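Local coordinates for 3-oxoacyl-[acyl-carrier-protein] synthase 3 (Micrococcus luteus NCTC 2665, PDB 4EWP) that probably catalyses the first condensation of fatty acid synthesis, joining an acyl-CoA primer to two carbons from malonyl-ACP, at residues Ala270-His275 with Leu289-Ser294. Residues are numbered along the deposited sequence; the frame is centred on the assembly and turned at random.
Sequences AAFIPH and LKLPES
A small apolar contact, with no hydrogen bond between its two segments, packs F272 of strand 269-274 against L289 and L291 in the loop that follows helix 279-288. CD1 of L289 sits over one face of the F272 ring in a CH-pi contact, 4.0 Å from the centroid and 21° off the ring normal. It is displaced toward the rim, so that its closest ring atoms are CE1 and CZ of F272, each 3.8 Å from L289 CD1. On the opposite face, CD of P274 from the same strand lies over the ring centre, 3.5 Å above the plane, and the phenyl group is sandwiched between two aliphatic carbons. L291 meets the root of the side chain instead: its CD1 is 3.7 Å from F272 CB and reaches the ring obliquely, with CD2 of F272 at 3.9 Å. The F272 torsion (chi1 171°) swings CG away from the backbone N and carries the ring toward the leucines. The path from 269-274 through helix 279-288 to the parallel strand 296-297 is a beta-alpha-beta crossover in the C-terminal half of the thiolase fold, and the contact ties its returning loop to its first strand. K290, with positive phi, closes the helix in a Schellman motif between the two leucines. F285 of that helix meets the F272 ring edge-to-face, while L332 of strand 330-337 touches both F272 and L289. With an alanine at F272 the CB contact to L291 could remain, but CD1 of L289 would probably lose its CH-pi partner and a gap would be likely to open between P274 and L289 where the ring now lies. Beyond P274 the same strand leads to H275, predicted to be catalytic, whose ND1 is hydrogen-bonded to S311 OG.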
# COMPACT_ATOMS: atom_id res chain seq x y z
N ALA A 270 -14.13 0.40 27.52
CA ALA A 270 -13.15 0.75 28.54
C ALA A 270 -12.33 1.94 28.07
O ALA A 270 -11.74 2.66 28.87
CB ALA A 270 -12.24 -0.41 28.85
N ALA A 271 -12.28 2.15 26.76
CA ALA A 271 -11.46 3.23 26.22
C ALA A 271 -11.94 3.70 24.86
O ALA A 271 -12.57 2.96 24.11
CB ALA A 271 -9.99 2.80 26.15
N PHE A 272 -11.62 4.95 24.56
CA PHE A 272 -11.89 5.55 23.26
C PHE A 272 -10.56 6.04 22.72
O PHE A 272 -9.92 6.90 23.32
CB PHE A 272 -12.89 6.71 23.40
CG PHE A 272 -13.06 7.51 22.14
CD1 PHE A 272 -13.22 6.89 20.92
CD2 PHE A 272 -13.05 8.90 22.19
CE1 PHE A 272 -13.38 7.64 19.75
CE2 PHE A 272 -13.20 9.66 21.04
CZ PHE A 272 -13.37 9.02 19.81
N ILE A 273 -10.12 5.47 21.60
CA ILE A 273 -8.81 5.81 21.08
C ILE A 273 -8.91 6.34 19.67
O ILE A 273 -8.68 5.61 18.71
CB ILE A 273 -7.86 4.60 21.11
CG1 ILE A 273 -7.98 3.86 22.45
CG2 ILE A 273 -6.43 5.07 20.87
CD1 ILE A 273 -7.28 2.52 22.48
N PRO A 274 -9.26 7.63 19.54
CA PRO A 274 -9.28 8.14 18.17
C PRO A 274 -7.86 8.47 17.73
O PRO A 274 -6.97 8.73 18.54
CB PRO A 274 -10.12 9.43 18.30
CG PRO A 274 -9.86 9.89 19.72
CD PRO A 274 -9.71 8.62 20.53
N HIS A 275 -7.65 8.41 16.43
CA HIS A 275 -6.47 8.99 15.83
C HIS A 275 -6.20 10.36 16.48
O HIS A 275 -7.12 11.17 16.64
CB HIS A 275 -6.73 9.14 14.35
CG HIS A 275 -5.85 10.14 13.68
ND1 HIS A 275 -4.47 10.07 13.72
CD2 HIS A 275 -6.15 11.23 12.94
CE1 HIS A 275 -3.96 11.08 13.04
NE2 HIS A 275 -4.96 11.80 12.56
N LEU A 289 -19.91 11.42 21.27
CA LEU A 289 -20.19 10.01 21.53
C LEU A 289 -20.88 9.75 22.86
O LEU A 289 -21.18 8.60 23.19
CB LEU A 289 -18.91 9.19 21.47
CG LEU A 289 -18.30 9.11 20.07
CD1 LEU A 289 -17.11 8.16 20.07
CD2 LEU A 289 -19.36 8.66 19.09
N LYS A 290 -21.12 10.81 23.63
CA LYS A 290 -21.80 10.71 24.91
C LYS A 290 -21.19 9.67 25.85
O LYS A 290 -21.92 8.90 26.48
CB LYS A 290 -23.28 10.40 24.70
CG LYS A 290 -24.07 11.50 24.02
CD LYS A 290 -25.52 11.09 23.83
CE LYS A 290 -26.35 12.21 23.21
NZ LYS A 290 -26.60 13.32 24.18
N LEU A 291 -19.87 9.65 25.96
CA LEU A 291 -19.19 8.63 26.75
C LEU A 291 -19.40 8.86 28.23
O LEU A 291 -19.46 10.01 28.68
CB LEU A 291 -17.69 8.65 26.47
CG LEU A 291 -17.20 8.51 25.03
CD1 LEU A 291 -15.69 8.61 25.00
CD2 LEU A 291 -17.66 7.19 24.43
N PRO A 292 -19.52 7.78 29.02
CA PRO A 292 -19.53 7.97 30.47
C PRO A 292 -18.13 8.34 30.92
O PRO A 292 -17.17 8.17 30.17
CB PRO A 292 -19.91 6.59 31.02
CG PRO A 292 -20.31 5.76 29.85
CD PRO A 292 -19.65 6.36 28.65
N GLU A 293 -18.03 8.82 32.15
CA GLU A 293 -16.80 9.33 32.73
C GLU A 293 -15.78 8.22 32.89
O GLU A 293 -14.58 8.46 32.95
CB GLU A 293 -17.11 9.94 34.10
CG GLU A 293 -15.89 10.31 34.93
CD GLU A 293 -15.76 11.80 35.15
OE1 GLU A 293 -15.61 12.22 36.32
OE2 GLU A 293 -15.80 12.56 34.15
N SER A 294 -16.28 6.99 32.96
CA SER A 294 -15.44 5.82 33.14
C SER A 294 -14.63 5.43 31.88
O SER A 294 -13.63 4.72 31.99
CB SER A 294 -16.28 4.63 33.61
OG SER A 294 -17.28 4.28 32.66